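Local coordinates for protein FAD-dependent oxidoreductase (Actinomadura kijaniata, PDB 3M9V) that probably acts as a flavin-dependent oxidoreductase of the acyl-CoA dehydrogenase family in the biosynthesis of the sugar D-kijanose, and binds dTDP, at residues L217-S222 with G265-V270; Y275-A280 with H371-L376; A298-R303 with S356-L361; R349-I354 with R378-G383. All coordinates share one frame; numbering follows the deposited sequence. Where two conformers were deposited one is given.

Contact 1: residues L217-S222 with G265-V270; sequences LGMRAS and GVYVGV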
loop_
_atom_site.group_PDB
_atom_site.type_symbol
_atom_site.label_atom_id
_atom_site.label_comp_id
_atom_site.label_asym_id
_atom_site.label_seq_id
_atom_site.Cartn_x
_atom_site.Cartn_y
_atom_site.Cartn_z
ATOM N N LEU A 217 -9.932 -5.209 -23.029
ATOM C CA LEU A 217 -8.499 -5.192 -22.733
ATOM C C LEU A 217 -8.218 -6.633 -22.288
ATOM O O LEU A 217 -7.284 -7.275 -22.778
ATOM C CB LEU A 217 -8.226 -4.177 -21.620
ATOM C CG LEU A 217 -6.847 -4.262 -20.943
ATOM C CD1 LEU A 217 -5.655 -4.080 -21.888
ATOM C CD2 LEU A 217 -6.820 -3.339 -19.741
ATOM N N GLY A 218 -9.054 -7.157 -21.387
ATOM C CA GLY A 218 -9.057 -8.582 -21.030
ATOM C C GLY A 218 -10.442 -9.214 -21.147
ATOM O O GLY A 218 -11.353 -8.565 -21.671
ATOM N N MET A 219 -10.617 -10.435 -20.628
ATOM C CA MET A 219 -11.850 -11.227 -20.764
ATOM C C MET A 219 -12.230 -11.253 -22.256
ATOM O O MET A 219 -13.408 -11.186 -22.634
ATOM C CB MET A 219 -13.018 -10.716 -19.897
ATOM C CG MET A 219 -12.800 -10.761 -18.362
ATOM S SD MET A 219 -12.292 -12.442 -17.852
ATOM C CE MET A 219 -12.147 -12.226 -16.077
ATOM N N ARG A 220 -11.205 -11.346 -23.096
ATOM C CA ARG A 220 -11.405 -11.143 -24.521
ATOM C C ARG A 220 -12.284 -12.201 -25.174
ATOM O O ARG A 220 -12.958 -11.918 -26.171
ATOM C CB ARG A 220 -10.079 -10.901 -25.251
ATOM C CG ARG A 220 -9.560 -9.502 -24.986
ATOM C CD ARG A 220 -8.183 -9.296 -25.644
ATOM N NE ARG A 220 -8.265 -9.543 -27.080
ATOM C CZ ARG A 220 -8.815 -8.731 -27.982
ATOM N NH1 ARG A 220 -9.343 -7.551 -27.661
ATOM N NH2 ARG A 220 -8.827 -9.126 -29.249
ATOM N N ALA A 221 -12.300 -13.388 -24.584
ATOM C CA ALA A 221 -13.018 -14.513 -25.164
ATOM C C ALA A 221 -14.389 -14.705 -24.530
ATOM O O ALA A 221 -15.037 -15.732 -24.797
ATOM C CB ALA A 221 -12.226 -15.817 -25.035
ATOM N N SER A 222 -14.838 -13.759 -23.705
ATOM C CA SER A 222 -16.016 -14.024 -22.868
ATOM C C SER A 222 -17.327 -13.712 -23.579
ATOM O O SER A 222 -18.424 -13.949 -23.037
ATOM C CB SER A 222 -15.983 -13.220 -21.555
ATOM O OG SER A 222 -15.946 -11.829 -21.836
ATOM N N GLY A 265 -14.867 -16.276 -7.220
ATOM C CA GLY A 265 -14.009 -17.419 -7.502
ATOM C C GLY A 265 -13.176 -17.255 -8.761
ATOM O O GLY A 265 -12.063 -17.789 -8.860
ATOM N N VAL A 266 -13.681 -16.494 -9.729
ATOM C CA VAL A 266 -12.968 -16.266 -11.000
ATOM C C VAL A 266 -11.633 -15.554 -10.736
ATOM O O VAL A 266 -10.552 -15.988 -11.148
ATOM C CB VAL A 266 -13.848 -15.522 -12.018
ATOM C CG1 VAL A 266 -13.015 -15.196 -13.281
ATOM C CG2 VAL A 266 -15.080 -16.409 -12.370
ATOM N N TYR A 267 -11.703 -14.497 -9.940
ATOM C CA TYR A 267 -10.546 -13.591 -9.732
ATOM C C TYR A 267 -9.599 -14.285 -8.757
ATOM O O TYR A 267 -8.377 -14.164 -8.900
ATOM C CB TYR A 267 -11.030 -12.210 -9.262
ATOM C CG TYR A 267 -11.960 -11.676 -10.339
ATOM C CD1 TYR A 267 -11.427 -11.294 -11.573
ATOM C CD2 TYR A 267 -13.343 -11.572 -10.157
ATOM C CE1 TYR A 267 -12.244 -10.827 -12.614
ATOM C CE2 TYR A 267 -14.173 -11.096 -11.199
ATOM C CZ TYR A 267 -13.611 -10.767 -12.417
ATOM O OH TYR A 267 -14.339 -10.329 -13.484
ATOM N N VAL A 268 -10.160 -15.067 -7.834
ATOM C CA VAL A 268 -9.296 -15.890 -7.008
ATOM C C VAL A 268 -8.522 -16.912 -7.861
ATOM O O VAL A 268 -7.334 -17.161 -7.614
ATOM C CB VAL A 268 -10.054 -16.641 -5.862
ATOM C CG1 VAL A 268 -9.049 -17.446 -5.037
ATOM C CG2 VAL A 268 -10.860 -15.679 -4.950
ATOM N N GLY A 269 -9.163 -17.540 -8.845
ATOM C CA GLY A 269 -8.425 -18.489 -9.707
ATOM C C GLY A 269 -7.349 -17.859 -10.566
ATOM O O GLY A 269 -6.256 -18.425 -10.740
ATOM N N VAL A 270 -7.634 -16.662 -11.089
ATOM C CA VAL A 270 -6.611 -15.866 -11.790
ATOM C C VAL A 270 -5.382 -15.591 -10.919
ATOM O O VAL A 270 -4.232 -15.802 -11.352
ATOM C CB VAL A 270 -7.204 -14.563 -12.392
ATOM C CG1 VAL A 270 -6.109 -13.714 -13.031
ATOM C CG2 VAL A 270 -8.217 -14.937 -13.503
#
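Met-219 spans the gap between a loop and helix 264-283 with its terminal methyl alone. The contact is wholly apolar: CE of Met-219 lies 3.7 Å from CE1 of Tyr-267 and approaches that ring obliquely, near its hydroxyl end, while the same CE comes within 4.2 Å of CG1 of Val-266. The nearest alpha carbons are 11.0 Å apart, so a long, unbranched side chain is what can bridge them; it bends at chi2 (-53°) and then runs extended through the sulfur to its methyl. Methionine suits the place because its tip is flexible and greasy, able to settle between an aromatic ring and a branched aliphatic.

Hydrogen bonds hold the base of this arm. Residues Met-219 to Ser-222 form a type I beta turn, in which O of Met-219 accepts from N of Ser-222 and, at 2.7 Å, from OG of Ser-222, the hydroxyl lying 18° out of the carbonyl plane. Trp-214 NE1 gives the same oxygen a further bond.

The turn belongs to the loop between strands 208-210 and 225-234 of the beta domain, and Met-219 also packs on Ala-96 and Leu-100 of helix 96-118. Val-266 rests on helices 81-94 and 96-118, so the contact joins the sheet's loop to the helical bundle.

Contact 2: residues Y275-A280 with H371-L376; sequences YDTAVA and HPLARL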
loop_
_atom_site.group_PDB
_atom_site.type_symbol
_atom_site.label_atom_id
_atom_site.label_comp_id
_atom_site.label_asym_id
_atom_site.label_seq_id
_atom_site.Cartn_x
_atom_site.Cartn_y
_atom_site.Cartn_z
ATOM N N TYR A 275 0.345 -17.045 -9.411
ATOM C CA TYR A 275 1.295 -17.490 -8.410
ATOM C C TYR A 275 1.954 -18.804 -8.862
ATOM O O TYR A 275 3.178 -18.937 -8.761
ATOM C CB TYR A 275 0.527 -17.746 -7.131
ATOM C CG TYR A 275 1.369 -18.132 -5.938
ATOM C CD1 TYR A 275 2.594 -17.515 -5.682
ATOM C CD2 TYR A 275 0.942 -19.097 -5.052
ATOM C CE1 TYR A 275 3.365 -17.870 -4.559
ATOM C CE2 TYR A 275 1.684 -19.433 -3.917
ATOM C CZ TYR A 275 2.868 -18.805 -3.668
ATOM O OH TYR A 275 3.557 -19.188 -2.536
ATOM N N ASP A 276 1.133 -19.749 -9.334
ATOM C CA ASP A 276 1.617 -21.057 -9.778
ATOM C C ASP A 276 2.627 -20.935 -10.902
ATOM O O ASP A 276 3.616 -21.667 -10.920
ATOM C CB ASP A 276 0.467 -21.900 -10.323
ATOM C CG ASP A 276 -0.409 -22.421 -9.211
ATOM O OD1 ASP A 276 -0.060 -22.306 -8.023
ATOM O OD2 ASP A 276 -1.504 -22.877 -9.544
ATOM N N THR A 277 2.351 -20.033 -11.838
ATOM C CA THR A 277 3.274 -19.664 -12.914
ATOM C C THR A 277 4.596 -19.077 -12.448
ATOM O O THR A 277 5.670 -19.472 -12.931
ATOM C CB THR A 277 2.617 -18.651 -13.880
ATOM O OG1 THR A 277 1.418 -19.242 -14.380
ATOM C CG2 THR A 277 3.504 -18.387 -15.070
ATOM N N ALA A 278 4.510 -18.144 -11.505
ATOM C CA ALA A 278 5.699 -17.522 -10.940
ATOM C C ALA A 278 6.561 -18.539 -10.204
ATOM O O ALA A 278 7.765 -18.576 -10.423
ATOM C CB ALA A 278 5.364 -16.373 -10.010
ATOM N N VAL A 279 5.953 -19.378 -9.373
ATOM C CA VAL A 279 6.700 -20.368 -8.594
ATOM C C VAL A 279 7.377 -21.359 -9.551
ATOM O O VAL A 279 8.568 -21.640 -9.394
ATOM C CB VAL A 279 5.752 -21.051 -7.565
ATOM C CG1 VAL A 279 6.447 -22.137 -6.747
ATOM C CG2 VAL A 279 5.211 -19.991 -6.609
ATOM N N ALA A 280 6.647 -21.857 -10.549
ATOM C CA ALA A 280 7.226 -22.780 -11.526
ATOM C C ALA A 280 8.426 -22.124 -12.201
ATOM O O ALA A 280 9.495 -22.754 -12.299
ATOM C CB ALA A 280 6.184 -23.264 -12.545
ATOM N N HIS A 371 2.977 -14.244 -23.229
ATOM C CA HIS A 371 3.214 -14.935 -21.968
ATOM C C HIS A 371 1.892 -14.959 -21.207
ATOM O O HIS A 371 1.180 -13.949 -21.198
ATOM C CB HIS A 371 4.272 -14.176 -21.150
ATOM C CG HIS A 371 4.811 -14.967 -20.005
ATOM N ND1 HIS A 371 4.148 -15.084 -18.796
ATOM C CD2 HIS A 371 5.945 -15.701 -19.906
ATOM C CE1 HIS A 371 4.868 -15.843 -17.991
ATOM N NE2 HIS A 371 5.954 -16.230 -18.639
ATOM N N PRO A 372 1.574 -16.075 -20.526
ATOM C CA PRO A 372 0.358 -16.180 -19.720
ATOM C C PRO A 372 0.174 -15.058 -18.698
ATOM O O PRO A 372 -0.959 -14.622 -18.473
ATOM C CB PRO A 372 0.548 -17.498 -18.953
ATOM C CG PRO A 372 1.469 -18.289 -19.819
ATOM C CD PRO A 372 2.425 -17.272 -20.375
ATOM N N LEU A 373 1.237 -14.567 -18.078
ATOM C CA LEU A 373 1.063 -13.550 -17.041
ATOM C C LEU A 373 0.507 -12.249 -17.639
ATOM O O LEU A 373 -0.153 -11.480 -16.932
ATOM C CB LEU A 373 2.357 -13.232 -16.289
ATOM C CG LEU A 373 2.775 -14.293 -15.249
ATOM C CD1 LEU A 373 4.105 -13.879 -14.610
ATOM C CD2 LEU A 373 1.716 -14.410 -14.148
ATOM N N ALA A 374 0.821 -12.000 -18.912
ATOM C CA ALA A 374 0.471 -10.761 -19.584
ATOM C C ALA A 374 -1.026 -10.813 -19.804
ATOM O O ALA A 374 -1.715 -9.798 -19.692
ATOM C CB ALA A 374 1.199 -10.674 -20.917
ATOM N N ARG A 375 -1.543 -12.002 -20.098
ATOM C CA ARG A 375 -2.994 -12.133 -20.181
ATOM C C ARG A 375 -3.696 -12.057 -18.811
ATOM O O ARG A 375 -4.785 -11.486 -18.688
ATOM C CB ARG A 375 -3.375 -13.433 -20.912
ATOM C CG ARG A 375 -4.891 -13.636 -20.998
ATOM C CD ARG A 375 -5.326 -14.830 -21.858
ATOM N NE ARG A 375 -4.968 -16.134 -21.309
ATOM C CZ ARG A 375 -3.923 -16.865 -21.689
ATOM N NH1 ARG A 375 -3.714 -18.037 -21.121
ATOM N NH2 ARG A 375 -3.046 -16.450 -22.594
ATOM N N LEU A 376 -3.117 -12.670 -17.782
ATOM C CA LEU A 376 -3.693 -12.667 -16.433
ATOM C C LEU A 376 -3.717 -11.233 -15.905
ATOM O O LEU A 376 -4.700 -10.831 -15.265
ATOM C CB LEU A 376 -2.822 -13.505 -15.510
ATOM C CG LEU A 376 -2.794 -14.990 -15.916
ATOM C CD1 LEU A 376 -2.271 -15.852 -14.771
ATOM C CD2 LEU A 376 -4.193 -15.479 -16.298
#
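Thr-277 meets the start of helix 372-379 through its methyl group. CG2 of Thr-277 sits 4.1 Å from CE1 of His-371, oblique to the imidazole, and 4.2 Å from CG of Leu-373. These are loose van der Waals contacts in which the threonine runs alongside each partner, pointing the other way. Its methyl is anti to the backbone N (chi1 -57° for OG1), which turns carbon to the neighbouring helix, while the hydroxyl bonds back to O of Ala-273 in its own helix. Threonine thus offers an apolar branch without stranding its polar one.

What positions the imidazole is a cap. His-371 is the N-cap residue, and its ND1 accepts from N of Leu-373 at 3.0 Å, nearly straight at 166° and with the donor close to the ring plane. CD of Pro-372 lies 3.1 Å above the plane on one face, out toward the rim, and proline fits a first helical turn because it needs no donor there. With an alanine here in place of His-371, N of Leu-373 would probably lack its capping acceptor and the threonine methyl would lose one neighbour.

Farther out, Leu-373 packs on Ala-274 and Val-362, and Leu-376 on Val-270. This is a side-chain N-cap docked against a helix of the C-terminal helical domain of the acyl-CoA dehydrogenase fold.

Contact 3: residues A298-R303 with S356-L361; sequences AEIDSR and SDCLSL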
loop_
_atom_site.group_PDB
_atom_site.type_symbol
_atom_site.label_atom_id
_atom_site.label_comp_id
_atom_site.label_asym_id
_atom_site.label_seq_id
_atom_site.Cartn_x
_atom_site.Cartn_y
_atom_site.Cartn_z
ATOM N N ALA A 298 6.958 -14.844 -0.185
ATOM C CA ALA A 298 6.306 -14.995 1.117
ATOM C C ALA A 298 5.121 -14.010 1.114
ATOM O O ALA A 298 4.047 -14.348 1.598
ATOM C CB ALA A 298 7.287 -14.685 2.281
ATOM N N GLU A 299 5.281 -12.811 0.568
ATOM C CA GLU A 299 4.211 -11.810 0.639
ATOM C C GLU A 299 3.006 -12.268 -0.185
ATOM O O GLU A 299 1.857 -12.183 0.258
ATOM C CB GLU A 299 4.677 -10.434 0.122
ATOM C CG GLU A 299 5.710 -9.707 0.991
ATOM C CD GLU A 299 5.038 -8.928 2.100
ATOM O OE1 GLU A 299 3.806 -8.662 1.987
ATOM O OE2 GLU A 299 5.743 -8.611 3.086
ATOM N N ILE A 300 3.262 -12.733 -1.402
ATOM C CA ILE A 300 2.216 -13.327 -2.215
ATOM C C ILE A 300 1.514 -14.513 -1.589
ATOM O O ILE A 300 0.283 -14.610 -1.614
ATOM C CB ILE A 300 2.749 -13.742 -3.607
ATOM C CG1 ILE A 300 3.172 -12.492 -4.374
ATOM C CG2 ILE A 300 1.786 -14.679 -4.303
ATOM C CD1 ILE A 300 4.095 -12.777 -5.568
ATOM N N ASP A 301 2.300 -15.426 -1.023
ATOM C CA ASP A 301 1.719 -16.599 -0.377
ATOM C C ASP A 301 0.721 -16.147 0.693
ATOM O O ASP A 301 -0.352 -16.727 0.887
ATOM C CB ASP A 301 2.853 -17.397 0.321
ATOM C CG ASP A 301 2.440 -18.816 0.643
ATOM O OD1 ASP A 301 2.134 -19.545 -0.302
ATOM O OD2 ASP A 301 2.383 -19.237 1.805
ATOM N N SER A 302 1.088 -15.126 1.459
ATOM C CA SER A 302 0.166 -14.667 2.504
ATOM C C SER A 302 -1.024 -13.855 1.947
ATOM O O SER A 302 -2.169 -14.015 2.379
ATOM C CB SER A 302 0.944 -13.821 3.521
ATOM O OG SER A 302 0.072 -13.141 4.422
ATOM N N ARG A 303 -0.774 -13.000 0.962
ATOM C CA ARG A 303 -1.863 -12.275 0.280
ATOM C C ARG A 303 -2.886 -13.176 -0.418
ATOM O O ARG A 303 -4.082 -12.919 -0.361
ATOM C CB ARG A 303 -1.319 -11.273 -0.744
ATOM C CG ARG A 303 -0.808 -9.973 -0.079
ATOM C CD ARG A 303 -0.124 -8.974 -1.052
ATOM N NE ARG A 303 -0.603 -7.652 -0.670
ATOM C CZ ARG A 303 -0.062 -6.888 0.276
ATOM N NH1 ARG A 303 1.040 -7.278 0.905
ATOM N NH2 ARG A 303 -0.616 -5.722 0.590
ATOM N N SER A 356 0.227 -8.649 -10.360
ATOM C CA SER A 356 1.315 -7.725 -10.655
ATOM C C SER A 356 2.645 -8.149 -10.024
ATOM O O SER A 356 3.684 -8.176 -10.696
ATOM C CB SER A 356 0.912 -6.281 -10.325
ATOM O OG SER A 356 2.012 -5.415 -10.518
ATOM N N ASP A 357 2.637 -8.548 -8.758
ATOM C CA ASP A 357 3.896 -8.924 -8.113
ATOM C C ASP A 357 4.534 -10.152 -8.763
ATOM O O ASP A 357 5.733 -10.298 -8.646
ATOM C CB ASP A 357 3.765 -9.217 -6.615
ATOM C CG ASP A 357 3.551 -7.951 -5.803
ATOM O OD1 ASP A 357 3.168 -8.054 -4.625
ATOM O OD2 ASP A 357 3.720 -6.840 -6.340
ATOM N N CYS A 358 3.732 -11.047 -9.334
ATOM C CA CYS A 358 4.181 -12.232 -10.057
ATOM C C CYS A 358 5.041 -11.928 -11.284
ATOM O O CYS A 358 5.978 -12.674 -11.612
ATOM C CB CYS A 358 3.016 -13.153 -10.420
ATOM S SG CYS A 358 2.346 -14.031 -8.990
ATOM N N LEU A 359 4.741 -10.811 -11.932
ATOM C CA LEU A 359 5.525 -10.348 -13.067
ATOM C C LEU A 359 6.915 -9.910 -12.629
ATOM O O LEU A 359 7.876 -10.072 -13.390
ATOM C CB LEU A 359 4.826 -9.174 -13.763
ATOM C CG LEU A 359 3.754 -9.592 -14.795
ATOM C CD1 LEU A 359 2.381 -9.706 -14.169
ATOM C CD2 LEU A 359 3.600 -8.640 -15.953
ATOM N N SER A 360 7.004 -9.324 -11.440
ATOM C CA SER A 360 8.314 -9.023 -10.877
ATOM C C SER A 360 9.117 -10.311 -10.642
ATOM O O SER A 360 10.325 -10.280 -10.839
ATOM C CB SER A 360 8.193 -8.276 -9.549
ATOM O OG SER A 360 7.527 -7.056 -9.795
ATOM N N LEU A 361 8.504 -11.413 -10.210
ATOM C CA LEU A 361 9.242 -12.663 -10.052
ATOM C C LEU A 361 9.745 -13.262 -11.365
ATOM O O LEU A 361 10.873 -13.743 -11.442
ATOM C CB LEU A 361 8.389 -13.713 -9.341
ATOM C CG LEU A 361 8.084 -13.274 -7.905
ATOM C CD1 LEU A 361 6.984 -14.081 -7.253
ATOM C CD2 LEU A 361 9.408 -13.403 -7.153
#
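Ile-300 loses the most surface in this contact, and its CD1 makes the closest approaches. That methyl reaches Leu-361 tip to tip, 3.6 Å from its CD1, and lies 3.7 Å from CB of Asp-357 and 4.0 Å from SG of Cys-358. With CG1 anti to the carbonyl carbon and chi2 extended at 162°, the longer branch is carried straight across to the facing helix. Isoleucine suits the site because CG2 remains for another neighbour, the ring of Tyr-275 on helix 264-283.

Asp-357, next in buried surface, touches with its methylene: CB packs alongside the isoleucine branch, 4.0 Å from CG1 of Ile-300. A short acidic side chain can therefore serve at this partly exposed place, its apolar root against the neighbour. Arg-303 NE lies 5.5 Å from OD1 of Asp-357, too far for a bond; that arginine pairs instead with Glu-299 (NH1 to OE1, 3.3 Å), which meets the guanidinium at its edge, and with Glu-353.

Cys-358 adds a compact sulfur that also packs on Ala-274 and Ala-278. The axes of the two short helical segments run nearly antiparallel, at 153° and 10.8 Å. Such antiparallel packing of long helices is as expected in the helical bundle that forms the C-terminal domain of acyl-CoA dehydrogenases.

Contact 4: residues R349-I354 with R378-G383; sequences RLAPEI and RDVQAG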
loop_
_atom_site.group_PDB
_atom_site.type_symbol
_atom_site.label_atom_id
_atom_site.label_comp_id
_atom_site.label_asym_id
_atom_site.label_seq_id
_atom_site.Cartn_x
_atom_site.Cartn_y
_atom_site.Cartn_z
ATOM N N ARG A 349 -8.762 -5.431 -4.903
ATOM C CA ARG A 349 -7.441 -4.887 -4.627
ATOM C C ARG A 349 -6.425 -6.014 -4.497
ATOM O O ARG A 349 -5.341 -5.924 -5.072
ATOM C CB ARG A 349 -7.428 -3.992 -3.384
ATOM C CG ARG A 349 -6.210 -3.082 -3.350
ATOM C CD ARG A 349 -6.478 -1.793 -2.598
ATOM N NE ARG A 349 -7.605 -1.038 -3.139
ATOM C CZ ARG A 349 -8.447 -0.349 -2.372
ATOM N NH1 ARG A 349 -9.459 0.318 -2.906
ATOM N NH2 ARG A 349 -8.264 -0.332 -1.062
ATOM N N LEU A 350 -6.747 -7.095 -3.799
ATOM C CA LEU A 350 -5.729 -8.121 -3.622
ATOM C C LEU A 350 -5.385 -8.886 -4.891
ATOM O O LEU A 350 -4.208 -9.134 -5.149
ATOM C CB LEU A 350 -6.104 -9.123 -2.539
ATOM C CG LEU A 350 -6.151 -8.618 -1.094
ATOM C CD1 LEU A 350 -6.809 -9.643 -0.182
ATOM C CD2 LEU A 350 -4.764 -8.240 -0.632
ATOM N N ALA A 351 -6.389 -9.323 -5.649
ATOM C CA ALA A 351 -6.067 -10.144 -6.814
ATOM C C ALA A 351 -5.163 -9.411 -7.818
ATOM O O ALA A 351 -4.129 -9.961 -8.206
ATOM C CB ALA A 351 -7.313 -10.834 -7.422
ATOM N N PRO A 352 -5.484 -8.168 -8.224
ATOM C CA PRO A 352 -4.517 -7.561 -9.155
ATOM C C PRO A 352 -3.113 -7.318 -8.594
ATOM O O PRO A 352 -2.129 -7.408 -9.339
ATOM C CB PRO A 352 -5.149 -6.205 -9.524
ATOM C CG PRO A 352 -6.588 -6.403 -9.334
ATOM C CD PRO A 352 -6.750 -7.400 -8.184
ATOM N N GLU A 353 -3.007 -7.036 -7.298
ATOM C CA GLU A 353 -1.707 -6.867 -6.655
ATOM C C GLU A 353 -0.897 -8.150 -6.733
ATOM O O GLU A 353 0.279 -8.143 -7.095
ATOM C CB GLU A 353 -1.837 -6.565 -5.158
ATOM C CG GLU A 353 -1.632 -5.128 -4.767
ATOM C CD GLU A 353 -1.968 -4.935 -3.288
ATOM O OE1 GLU A 353 -2.766 -4.014 -2.983
ATOM O OE2 GLU A 353 -1.433 -5.728 -2.467
ATOM N N ILE A 354 -1.504 -9.265 -6.350
ATOM C CA ILE A 354 -0.785 -10.526 -6.523
ATOM C C ILE A 354 -0.285 -10.738 -7.967
ATOM O O ILE A 354 0.877 -11.111 -8.219
ATOM C CB ILE A 354 -1.726 -11.664 -6.090
ATOM C CG1 ILE A 354 -1.955 -11.578 -4.575
ATOM C CG2 ILE A 354 -1.188 -13.017 -6.557
ATOM C CD1 ILE A 354 -3.119 -12.454 -4.132
ATOM N N ARG A 378 -4.216 -8.538 -17.681
ATOM C CA ARG A 378 -5.424 -7.966 -18.268
ATOM C C ARG A 378 -6.716 -8.556 -17.718
ATOM O O ARG A 378 -7.661 -7.791 -17.455
ATOM C CB ARG A 378 -5.376 -8.113 -19.791
ATOM C CG ARG A 378 -4.141 -7.389 -20.338
ATOM C CD ARG A 378 -4.091 -7.402 -21.892
ATOM N NE ARG A 378 -3.529 -8.649 -22.397
ATOM C CZ ARG A 378 -4.261 -9.644 -22.909
ATOM N NH1 ARG A 378 -3.699 -10.746 -23.374
ATOM N NH2 ARG A 378 -5.579 -9.560 -23.028
ATOM N N ASP A 379 -6.806 -9.883 -17.629
ATOM C CA ASP A 379 -8.096 -10.440 -17.202
ATOM C C ASP A 379 -8.407 -10.076 -15.750
ATOM O O ASP A 379 -9.574 -9.943 -15.360
ATOM C CB ASP A 379 -8.134 -11.971 -17.268
ATOM C CG ASP A 379 -8.077 -12.464 -18.690
ATOM O OD1 ASP A 379 -8.289 -11.660 -19.608
ATOM O OD2 ASP A 379 -7.789 -13.653 -18.866
ATOM N N VAL A 380 -7.368 -9.964 -14.928
ATOM C CA VAL A 380 -7.634 -9.813 -13.489
ATOM C C VAL A 380 -8.284 -8.460 -13.171
ATOM O O VAL A 380 -8.854 -8.317 -12.082
ATOM C CB VAL A 380 -6.406 -10.039 -12.561
ATOM C CG1 VAL A 380 -5.528 -8.807 -12.568
ATOM C CG2 VAL A 380 -6.837 -10.336 -11.103
ATOM N N GLN A 381 -8.231 -7.504 -14.099
ATOM C CA GLN A 381 -8.776 -6.164 -13.868
ATOM C C GLN A 381 -10.301 -6.119 -14.013
ATOM O O GLN A 381 -10.919 -5.176 -13.523
ATOM C CB GLN A 381 -8.138 -5.111 -14.790
ATOM C CG GLN A 381 -6.590 -5.150 -14.913
ATOM C CD GLN A 381 -5.879 -4.798 -13.615
ATOM O OE1 GLN A 381 -6.434 -4.124 -12.739
ATOM N NE2 GLN A 381 -4.666 -5.316 -13.453
ATOM N N ALA A 382 -10.912 -7.119 -14.649
ATOM C CA ALA A 382 -12.314 -7.022 -15.056
ATOM C C ALA A 382 -13.270 -6.905 -13.860
ATOM O O ALA A 382 -14.309 -6.280 -13.991
ATOM C CB ALA A 382 -12.668 -8.263 -15.867
ATOM N N GLY A 383 -12.953 -7.479 -12.699
ATOM C CA GLY A 383 -13.842 -7.470 -11.522
ATOM C C GLY A 383 -14.221 -6.086 -11.007
ATOM O O GLY A 383 -15.330 -5.879 -10.490
HETATM O O HOH W 1 -2.541 -4.966 -11.288
#
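Val-380 presses both its methyls against Ala-351 and Pro-352. The apolar contacts dominate: CG2 of Val-380 lies 3.7 Å from CB of Ala-351, while CG1 of Val-380 comes 3.8 Å from CA of Pro-352 and 4.0 Å from its CB. One methyl points anti to the backbone N, whereas CG1 falls between N and the carbonyl carbon (chi1 79°), and it is this rotation that spreads the two branches over consecutive residues of segment 349-354, on helix 329-362. The small CB of Ala-351 fits against CG2 of the valine. CA of Pro-352 and CA of Val-380 are 5.8 Å apart. An alanine here in place of Val-380 lacks both methyls, which is likely to leave a gap between it and Ala-351 and Pro-352.

The polar share falls to Gln-381. Its chain, bent at chi2 (-66°), brings the amide across Pro-352, with OE1 4.0 Å from CB of the proline. That oxygen accepts from Arg-384 NH1, and NE2 donates to O of Leu-377. A water links the two segments: it accepts from NE2 of Gln-381 at 3.1 Å and donates a weak bond to O of Pro-352.

In the backbone, Pro-352 has no N-H to give to the preceding turn, and the helix is kinked where that bond is missing; a type I turn from Asp-379 to Ala-382 faces it.

No direct hydrogen bond crosses the contact, so it relies on fitted hydrocarbon surfaces plus one water. Bonds from both ends of its amide probably fix the rotation of Gln-381, whose side chain is about 5 Å from that of Phe-385, which binds FMN in a structure of this protein, though no flavin is bound to this chain here.

Overall arrangement
Contact 1 comes first along the chain and closes before the others open; contact 3 is nested within the loop closed by contact 2, and contact 4 crosses both. Contacts 1 and 2 share helix 264-283, contacts 3 and 4 share helix 329-362, and contacts 2 and 4 share helix 372-379, with centres 9 to 19 Å apart. Contact 1 ties the middle beta domain to the C-terminal helices, and touches contact 4 through the bond of Met-219 N to Asp-379 OD1. Tyr-275 OH to Asp-301 OD1 joins contacts 2 and 3, and a salt bridge joins 3 and 4. The linked helices also face neighbouring subunits, so domain packing and tetramer assembly draw on the same bundle.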